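Local coordinates for protein 3-hydroxyacyl-CoA dehydrogenase (Burkholderia thailandensis, PDB 4XGN) that probably catalyses the NAD-dependent oxidation of 3-hydroxyacyl-CoA to 3-oxoacyl-CoA, using the Rossmann fold of a short-chain dehydrogenase to bind NAD, at residues 70-75 with 123-128; 113-118 with 167-172; 178-183 with 189-194. All blocks are in the same frame, centred on the assembly; numbering follows the deposited sequence.

Contact 1 of 3, residues 70-75 with 123-128; sequences EDAQAA and TFNMIR
Ala72 and Met126 join two helices, 69-82 and 109-135, packed side by side on one face of the Rossmann sheet. The CA atoms of these two residues are 5.5 Å apart. The axes of the two segments run 9.2 Å apart at closest approach, with 43° between their directions. The methyl of Ala72 points at the second helix and meets two side chains there. Its CB lies 3.6 Å from Met126 SD and 3.5 Å from Asn125 ND2. The sulfur also sits beside the helix backbone, 3.7 Å from Ala72 CA. The Met126 chain is bent at both chi2 (-57°) and chi3, and this folds its end along helix 69-82. There Met126 CE reaches Ala75 CB at 4.1 Å, one turn further on. Met126 also touches Leu88 and Asn90 of strand 85-90, and Cys64 and Val66 in the loop after strand 60-63. Helix 69-82 is the connection between these two strands, so Met126 fills the layer beneath that crossover. Asn125 brings the polar part of the contact. Its amide nitrogen comes closest to the Ala72 methyl, and that nitrogen is held by Val66 O. The amide oxygen faces Arg128 instead. Arg128 grips it side-on with two nitrogens: NE to Asn125 OD1 at 2.9 Å, in the carbonyl plane on a lone pair, and NH2 to the same OD1 at 2.9 Å, nearly in line with the C=O bond. The oxygen lies in the guanidinium plane. With both ends bonded, the Asn125 amide is fixed in its rotation. Arg128 NH2 also forms a salt bridge with Glu69, and its NH1 bonds to His107 O of the second subunit.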
# COMPACT_ATOMS: atom_id res chain seq x y z
N GLU A 70 -27.42 20.90 5.03
CA GLU A 70 -27.64 22.34 5.38
C GLU A 70 -26.52 22.91 6.23
O GLU A 70 -26.20 24.09 6.08
CB GLU A 70 -29.02 22.59 6.02
CG GLU A 70 -30.17 22.45 5.00
CD GLU A 70 -30.56 21.01 4.72
OE1 GLU A 70 -29.95 20.08 5.34
OE2 GLU A 70 -31.54 20.78 3.91
N ASP A 71 -25.92 22.08 7.10
CA ASP A 71 -24.84 22.52 7.95
C ASP A 71 -23.57 22.76 7.16
O ASP A 71 -22.85 23.74 7.40
CB ASP A 71 -24.60 21.55 9.08
CG ASP A 71 -25.75 21.53 10.11
OD1 ASP A 71 -26.81 22.17 9.85
OD2 ASP A 71 -25.62 20.90 11.17
N ALA A 72 -23.27 21.84 6.25
CA ALA A 72 -22.13 22.05 5.34
C ALA A 72 -22.30 23.35 4.60
O ALA A 72 -21.34 24.14 4.47
CB ALA A 72 -21.95 20.86 4.35
N GLN A 73 -23.50 23.58 4.07
CA GLN A 73 -23.77 24.80 3.30
C GLN A 73 -23.58 26.05 4.13
O GLN A 73 -22.97 27.01 3.66
CB GLN A 73 -25.17 24.76 2.67
CG GLN A 73 -25.30 23.70 1.58
CD GLN A 73 -26.73 23.45 1.12
OE1 GLN A 73 -27.72 23.64 1.87
NE2 GLN A 73 -26.86 22.97 -0.10
N ALA A 74 -24.08 26.04 5.36
CA ALA A 74 -23.90 27.19 6.25
C ALA A 74 -22.45 27.46 6.57
O ALA A 74 -22.03 28.63 6.53
CB ALA A 74 -24.72 26.98 7.54
N ALA A 75 -21.67 26.38 6.77
CA ALA A 75 -20.29 26.54 7.18
C ALA A 75 -19.51 27.09 6.01
O ALA A 75 -18.72 28.03 6.18
CB ALA A 75 -19.68 25.22 7.67
N THR A 123 -17.17 13.71 6.00
CA THR A 123 -16.00 14.31 5.33
C THR A 123 -16.31 14.58 3.84
O THR A 123 -16.01 15.67 3.34
CB THR A 123 -14.75 13.46 5.54
OG1 THR A 123 -14.25 13.71 6.87
CG2 THR A 123 -13.63 13.81 4.51
N PHE A 124 -16.93 13.64 3.15
CA PHE A 124 -17.30 13.87 1.77
C PHE A 124 -18.30 15.04 1.60
O PHE A 124 -18.16 15.83 0.67
CB PHE A 124 -17.89 12.63 1.08
CG PHE A 124 -18.14 12.87 -0.39
CD1 PHE A 124 -17.07 12.91 -1.27
CD2 PHE A 124 -19.42 13.15 -0.87
CE1 PHE A 124 -17.26 13.17 -2.60
CE2 PHE A 124 -19.63 13.39 -2.21
CZ PHE A 124 -18.54 13.38 -3.10
N ASN A 125 -19.25 15.15 2.51
CA ASN A 125 -20.25 16.20 2.45
C ASN A 125 -19.58 17.57 2.50
O ASN A 125 -19.91 18.48 1.71
CB ASN A 125 -21.25 16.04 3.60
CG ASN A 125 -22.41 17.00 3.54
OD1 ASN A 125 -22.90 17.35 2.47
ND2 ASN A 125 -22.85 17.45 4.70
N MET A 126 -18.60 17.70 3.39
CA MET A 126 -17.91 18.96 3.52
C MET A 126 -17.07 19.19 2.27
O MET A 126 -17.04 20.29 1.76
CB MET A 126 -17.04 18.96 4.75
CG MET A 126 -17.82 18.90 6.04
SD MET A 126 -19.05 20.18 6.37
CE MET A 126 -18.15 21.68 6.21
N ILE A 127 -16.40 18.16 1.76
CA ILE A 127 -15.57 18.32 0.56
C ILE A 127 -16.39 18.81 -0.64
O ILE A 127 -15.98 19.74 -1.32
CB ILE A 127 -14.83 17.01 0.21
CG1 ILE A 127 -13.74 16.69 1.26
CG2 ILE A 127 -14.28 17.01 -1.22
CD1 ILE A 127 -13.10 15.33 1.11
N ARG A 128 -17.54 18.21 -0.88
CA ARG A 128 -18.25 18.51 -2.11
C ARG A 128 -18.75 19.96 -2.09
O ARG A 128 -18.72 20.63 -3.11
CB ARG A 128 -19.38 17.49 -2.31
CG ARG A 128 -20.57 17.66 -1.38
CD ARG A 128 -21.53 16.48 -1.31
NE ARG A 128 -22.57 16.93 -0.40
CZ ARG A 128 -23.64 17.64 -0.76
NH1 ARG A 128 -24.00 17.78 -2.03
NH2 ARG A 128 -24.40 18.20 0.18

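Contact 2 of 3, residues 113-118 with 167-172; sequences AKTITV and AASKAG. With NAD (nicotinamide-adenine-dinucleotide), chain I.
Ser169 belongs to the sequence Tyr166-Ala167-Ala168-Ser169-Lys170, the Tyr-x-x-x-Lys motif of short-chain dehydrogenases, and packs on Thr115 and Ile116 of helix 109-135. The CA atoms of Ile116 and Ser169 are only 5.0 Å apart, and small residues on helix 164-184 permit this closeness. Ser169 CB comes within 3.9 Å of Thr115 O, so the serine side chain lies directly on the turn of the facing helix. Its hydroxyl oxygen, Ser169 OG, meets the methyl Thr115 CG2 at 3.9 Å without bonding to it. The OG stands between the backbone N and the carbonyl carbon (chi1 78°), and its hydrogen-bond partners are Tyr166 O and Asn119 ND2. Thr115 turns its own hydroxyl back to Leu111 O in its helix, and its methyl is left to face the serine. Ile116 is deposited in two conformers, so its packing is less certain. In the one described, Ile116 CD1 reaches across to Ala168 CB at 4.1 Å. Both segments also touch the cofactor. Lys170 is bent at chi2 (-55°) and then extended, which carries its amine to the nicotinamide ribose. There Lys170 NZ bonds to NAD O3D at 2.8 Å and weakly to NAD O2D at 3.2 Å. The same NZ is bonded to Thr151 O at the end of strand 146-151. Val118 lies at the other end of the dinucleotide, with CG1 3.7 Å from NAD N6A of the adenine. The segments run nearly parallel, 8.7 Å between axes at 23°. Beyond them lies the second subunit, where Ile116 and Ala171 each meet their own counterparts. Helices 109-135 and 164-184 thus stand between the central parallel sheet and the matching pair of that subunit.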
# COMPACT_ATOMS: atom_id res chain seq x y z
N ALA A 113 -22.77 2.18 11.42
CA ALA A 113 -23.34 3.18 10.54
C ALA A 113 -23.05 4.61 11.00
O ALA A 113 -22.65 5.44 10.16
CB ALA A 113 -24.83 2.98 10.38
N LYS A 114 -23.13 4.89 12.31
CA LYS A 114 -22.87 6.24 12.82
C LYS A 114 -21.42 6.65 12.59
O LYS A 114 -21.14 7.79 12.19
CB LYS A 114 -23.19 6.36 14.31
CG LYS A 114 -22.80 7.71 14.89
CD LYS A 114 -23.55 8.05 16.16
CE LYS A 114 -23.22 9.50 16.52
NZ LYS A 114 -24.03 10.45 15.70
N THR A 115 -20.51 5.71 12.83
CA THR A 115 -19.07 6.02 12.63
C THR A 115 -18.79 6.37 11.18
O THR A 115 -18.08 7.33 10.86
CB THR A 115 -18.23 4.80 13.05
OG1 THR A 115 -18.52 4.51 14.42
CG2 THR A 115 -16.72 5.07 12.88
N ILE A 116 -19.33 5.54 10.30
CA ILE A 116 -19.20 5.77 8.86
C ILE A 116 -19.85 7.11 8.46
O ILE A 116 -19.29 7.85 7.63
CB ILE A 116 -19.76 4.58 8.05
CG1 ILE A 116 -18.66 3.57 7.79
CG2 ILE A 116 -20.33 5.00 6.70
CD1 ILE A 116 -18.01 2.93 9.01
N THR A 117 -21.00 7.40 9.04
CA THR A 117 -21.72 8.64 8.70
C THR A 117 -20.97 9.90 9.10
O THR A 117 -20.84 10.83 8.29
CB THR A 117 -23.17 8.60 9.21
OG1 THR A 117 -23.83 7.52 8.56
CG2 THR A 117 -23.86 9.92 8.92
N VAL A 118 -20.43 9.93 10.31
CA VAL A 118 -19.68 11.09 10.71
C VAL A 118 -18.36 11.19 9.99
O VAL A 118 -18.03 12.25 9.46
CB VAL A 118 -19.45 11.11 12.22
CG1 VAL A 118 -18.56 12.26 12.63
CG2 VAL A 118 -20.79 11.20 12.93
N ALA A 167 -11.81 1.87 11.37
CA ALA A 167 -10.91 1.55 10.28
C ALA A 167 -11.61 1.62 8.92
O ALA A 167 -11.08 2.20 7.97
CB ALA A 167 -10.33 0.16 10.47
N ALA A 168 -12.82 1.08 8.83
CA ALA A 168 -13.58 1.22 7.58
C ALA A 168 -13.76 2.67 7.17
O ALA A 168 -13.55 3.01 6.04
CB ALA A 168 -14.93 0.55 7.69
N SER A 169 -14.17 3.50 8.11
CA SER A 169 -14.37 4.87 7.83
C SER A 169 -13.13 5.60 7.40
O SER A 169 -13.18 6.39 6.47
CB SER A 169 -15.06 5.58 9.02
OG SER A 169 -14.15 5.87 10.08
N LYS A 170 -12.02 5.34 8.06
CA LYS A 170 -10.80 6.05 7.77
C LYS A 170 -10.10 5.52 6.51
O LYS A 170 -9.48 6.27 5.77
CB LYS A 170 -9.89 6.01 9.00
CG LYS A 170 -10.47 6.70 10.20
CD LYS A 170 -10.86 8.10 9.92
CE LYS A 170 -10.96 8.91 11.19
NZ LYS A 170 -10.93 10.35 10.95
N ALA A 171 -10.23 4.23 6.24
CA ALA A 171 -9.76 3.69 4.94
C ALA A 171 -10.57 4.26 3.79
O ALA A 171 -10.04 4.52 2.71
CB ALA A 171 -9.88 2.17 4.95
N GLY A 172 -11.87 4.44 3.99
CA GLY A 172 -12.71 5.15 3.01
C GLY A 172 -12.21 6.56 2.67
O GLY A 172 -12.06 6.95 1.50
PA NAD I . -11.51 15.48 19.34
O1A NAD I . -12.57 14.62 19.92
O2A NAD I . -10.67 16.28 20.29
O5B NAD I . -12.11 16.47 18.24
C5B NAD I . -13.10 16.04 17.32
C4B NAD I . -14.08 17.20 17.07
O4B NAD I . -14.95 16.66 16.22
C3B NAD I . -14.89 17.55 18.35
O3B NAD I . -14.77 18.88 18.74
C2B NAD I . -16.29 17.10 17.90
O2B NAD I . -17.33 17.81 18.66
C1B NAD I . -16.32 17.22 16.58
N9A NAD I . -17.30 16.39 15.95
C8A NAD I . -17.64 15.09 16.22
N7A NAD I . -18.69 14.71 15.42
C5A NAD I . -18.94 15.78 14.68
C6A NAD I . -19.87 15.98 13.69
N6A NAD I . -20.89 15.09 13.23
N1A NAD I . -19.92 17.17 13.07
C2A NAD I . -19.06 18.18 13.40
N3A NAD I . -18.12 17.99 14.37
C4A NAD I . -18.11 16.79 14.99
O3 NAD I . -10.60 14.38 18.61
PN NAD I . -9.32 14.70 17.66
O1N NAD I . -8.21 13.84 18.19
O2N NAD I . -8.96 16.17 17.50
O5D NAD I . -9.80 14.10 16.23
C5D NAD I . -9.62 14.81 15.00
C4D NAD I . -9.55 13.91 13.83
O4D NAD I . -8.38 13.21 13.97
C3D NAD I . -10.69 12.86 13.81
O3D NAD I . -11.10 12.60 12.54
C2D NAD I . -9.94 11.65 14.44
O2D NAD I . -10.65 10.37 14.13
C1D NAD I . -8.74 11.71 13.90
N1N NAD I . -7.63 11.02 14.55
C2N NAD I . -7.28 11.23 15.87
C3N NAD I . -6.22 10.57 16.46
C7N NAD I . -5.84 10.73 17.90
O7N NAD I . -5.06 9.95 18.40
N7N NAD I . -6.34 11.82 18.66
C4N NAD I . -5.48 9.66 15.67
C5N NAD I . -5.80 9.48 14.35
C6N NAD I . -6.87 10.15 13.79

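Contact 3 of 3, residues 178-183 with 189-194; sequences LPIARD and IRVMTI
Val191 points from its strand straight at helix 164-184, and each of its three outer carbons meets that helix. CB comes first, 4.0 Å from the methyl CB of Ala181. Both branches then reach Ile180, and CG2 also rests on the helix backbone. CG1 is anti to the backbone N of Val191 (chi1 -178°) and meets Ile180 CG2 at 3.9 Å. CG2 lies 3.7 Å from Ala181 CA, and also touches Ile180 CG2 at 3.9 Å. The CG2 methyl of Ile180 is therefore met by both valine methyls. The side chains of Ile180 and Val191 cross at about a right angle. Ala181 lies against the valine, its CA 5.0 Å from Val191 CA. The helix leads into strand 189-196, and this strand runs parallel to strand 146-151 beside it. The contact thus closes the return half of a beta-alpha-beta crossover of the Rossmann fold, the right-handed connection usual in such sheets. Ile180 continues the apolar layer to Phe124 and Ile127 of helix 109-135. Where the helix and the strand come together, a water joins their backbones. It donates to Ala181 O at 2.8 Å and to Ile189 O at 2.9 Å, and so bridges two acceptors, which could not bond to each other directly. The strand residues next to Val191, Arg190 and Met192, point to the other face of the sheet. The guanidinium of Arg190 forms a salt bridge with Glu144 there. On the far side of the helix, Leu178 CD2 sits over the centre of the Arg182 guanidinium, 3.8 Å above its plane. Arg182 and Asp183 are hydrogen-bonded to the second subunit, and Ala181 packs on Ala254 of a third.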
# COMPACT_ATOMS: atom_id res chain seq x y z
N LEU A 178 -7.53 9.97 -3.93
CA LEU A 178 -7.10 9.99 -5.34
C LEU A 178 -8.21 10.32 -6.34
O LEU A 178 -8.03 11.24 -7.14
CB LEU A 178 -6.37 8.69 -5.71
CG LEU A 178 -5.89 8.59 -7.17
CD1 LEU A 178 -4.88 9.65 -7.54
CD2 LEU A 178 -5.35 7.21 -7.49
N PRO A 179 -9.39 9.66 -6.27
CA PRO A 179 -10.44 10.07 -7.22
C PRO A 179 -10.89 11.50 -7.02
O PRO A 179 -11.25 12.13 -8.01
CB PRO A 179 -11.59 9.09 -6.96
CG PRO A 179 -11.27 8.45 -5.65
CD PRO A 179 -9.77 8.43 -5.55
N ILE A 180 -10.89 12.00 -5.78
CA ILE A 180 -11.35 13.38 -5.57
C ILE A 180 -10.29 14.35 -6.12
O ILE A 180 -10.65 15.33 -6.78
CB ILE A 180 -11.66 13.67 -4.10
CG1 ILE A 180 -12.82 12.77 -3.67
CG2 ILE A 180 -12.02 15.14 -3.89
CD1 ILE A 180 -13.18 12.94 -2.24
N ALA A 181 -9.01 14.04 -5.92
CA ALA A 181 -7.95 14.82 -6.56
C ALA A 181 -8.11 14.80 -8.09
O ALA A 181 -7.96 15.83 -8.77
CB ALA A 181 -6.59 14.31 -6.17
N ARG A 182 -8.42 13.65 -8.63
CA ARG A 182 -8.64 13.55 -10.05
C ARG A 182 -9.86 14.38 -10.52
O ARG A 182 -9.74 15.08 -11.55
CB ARG A 182 -8.74 12.10 -10.51
CG ARG A 182 -7.42 11.36 -10.37
CD ARG A 182 -7.59 9.86 -10.44
NE ARG A 182 -6.34 9.21 -10.81
CZ ARG A 182 -6.19 7.93 -11.13
NH1 ARG A 182 -7.18 7.06 -11.05
NH2 ARG A 182 -5.00 7.50 -11.51
N ASP A 183 -10.96 14.29 -9.79
CA ASP A 183 -12.19 15.05 -10.05
C ASP A 183 -11.93 16.54 -10.06
O ASP A 183 -12.50 17.26 -10.89
CB ASP A 183 -13.23 14.84 -8.93
CG ASP A 183 -14.06 13.62 -9.10
OD1 ASP A 183 -13.94 12.91 -10.13
OD2 ASP A 183 -14.81 13.32 -8.16
N ILE A 189 -7.85 22.32 -7.51
CA ILE A 189 -7.96 22.15 -6.07
C ILE A 189 -7.18 20.88 -5.72
O ILE A 189 -7.52 19.79 -6.24
CB ILE A 189 -9.41 22.02 -5.62
CG1 ILE A 189 -10.19 23.29 -6.00
CG2 ILE A 189 -9.50 21.64 -4.16
CD1 ILE A 189 -11.67 23.08 -5.92
N ARG A 190 -6.16 21.03 -4.86
CA ARG A 190 -5.41 19.84 -4.36
C ARG A 190 -6.16 19.14 -3.22
O ARG A 190 -6.91 19.77 -2.47
CB ARG A 190 -4.01 20.21 -3.94
CG ARG A 190 -3.18 20.64 -5.12
CD ARG A 190 -1.72 20.79 -4.80
NE ARG A 190 -1.48 22.00 -4.02
CZ ARG A 190 -1.17 22.02 -2.72
NH1 ARG A 190 -1.09 20.91 -1.98
NH2 ARG A 190 -0.93 23.19 -2.15
N VAL A 191 -6.01 17.82 -3.16
CA VAL A 191 -6.73 17.00 -2.19
C VAL A 191 -5.73 16.06 -1.56
O VAL A 191 -5.05 15.27 -2.27
CB VAL A 191 -7.82 16.19 -2.90
CG1 VAL A 191 -8.62 15.35 -1.91
CG2 VAL A 191 -8.70 17.15 -3.73
N MET A 192 -5.63 16.15 -0.23
CA MET A 192 -4.66 15.35 0.51
C MET A 192 -5.29 14.79 1.78
O MET A 192 -6.27 15.34 2.34
CB MET A 192 -3.47 16.22 0.92
CG MET A 192 -2.51 16.61 -0.21
SD MET A 192 -1.51 15.23 -0.77
CE MET A 192 -0.65 14.79 0.71
N THR A 193 -4.65 13.74 2.31
CA THR A 193 -5.07 13.15 3.57
C THR A 193 -3.87 12.96 4.50
O THR A 193 -2.80 12.53 4.03
CB THR A 193 -5.81 11.80 3.29
OG1 THR A 193 -6.97 12.08 2.49
CG2 THR A 193 -6.22 11.16 4.59
N ILE A 194 -4.07 13.20 5.77
CA ILE A 194 -3.13 12.91 6.85
C ILE A 194 -3.73 11.74 7.63
O ILE A 194 -4.91 11.76 7.94
CB ILE A 194 -2.91 14.12 7.78
CG1 ILE A 194 -2.27 15.30 6.99
CG2 ILE A 194 -1.95 13.74 8.93
CD1 ILE A 194 -2.32 16.66 7.70
O HOH W 1 -6.31 17.96 -8.07

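In the fold
All three contacts are buried, and their touching residues are largely apolar. Contacts 1 and 2 are helix pairs that share helix 109-135. Contacts 2 and 3 share helix 164-184, but contact 3 sets it against a strand. Contact 1 and contact 3 touch directly: Ile127 CG2 meets Ile180 CG2 at 4.0 Å, and Phe124 packs there too. Contact 2 lies nearer the N-terminal ends of both helices, about 16 Å from contact 1 and 18 Å from contact 3, centre to centre. It alone holds residues of the NAD pocket. Contact 1 carries an asparagine-arginine grip, while contact 3 adds a bridging water. Each also touches the second subunit.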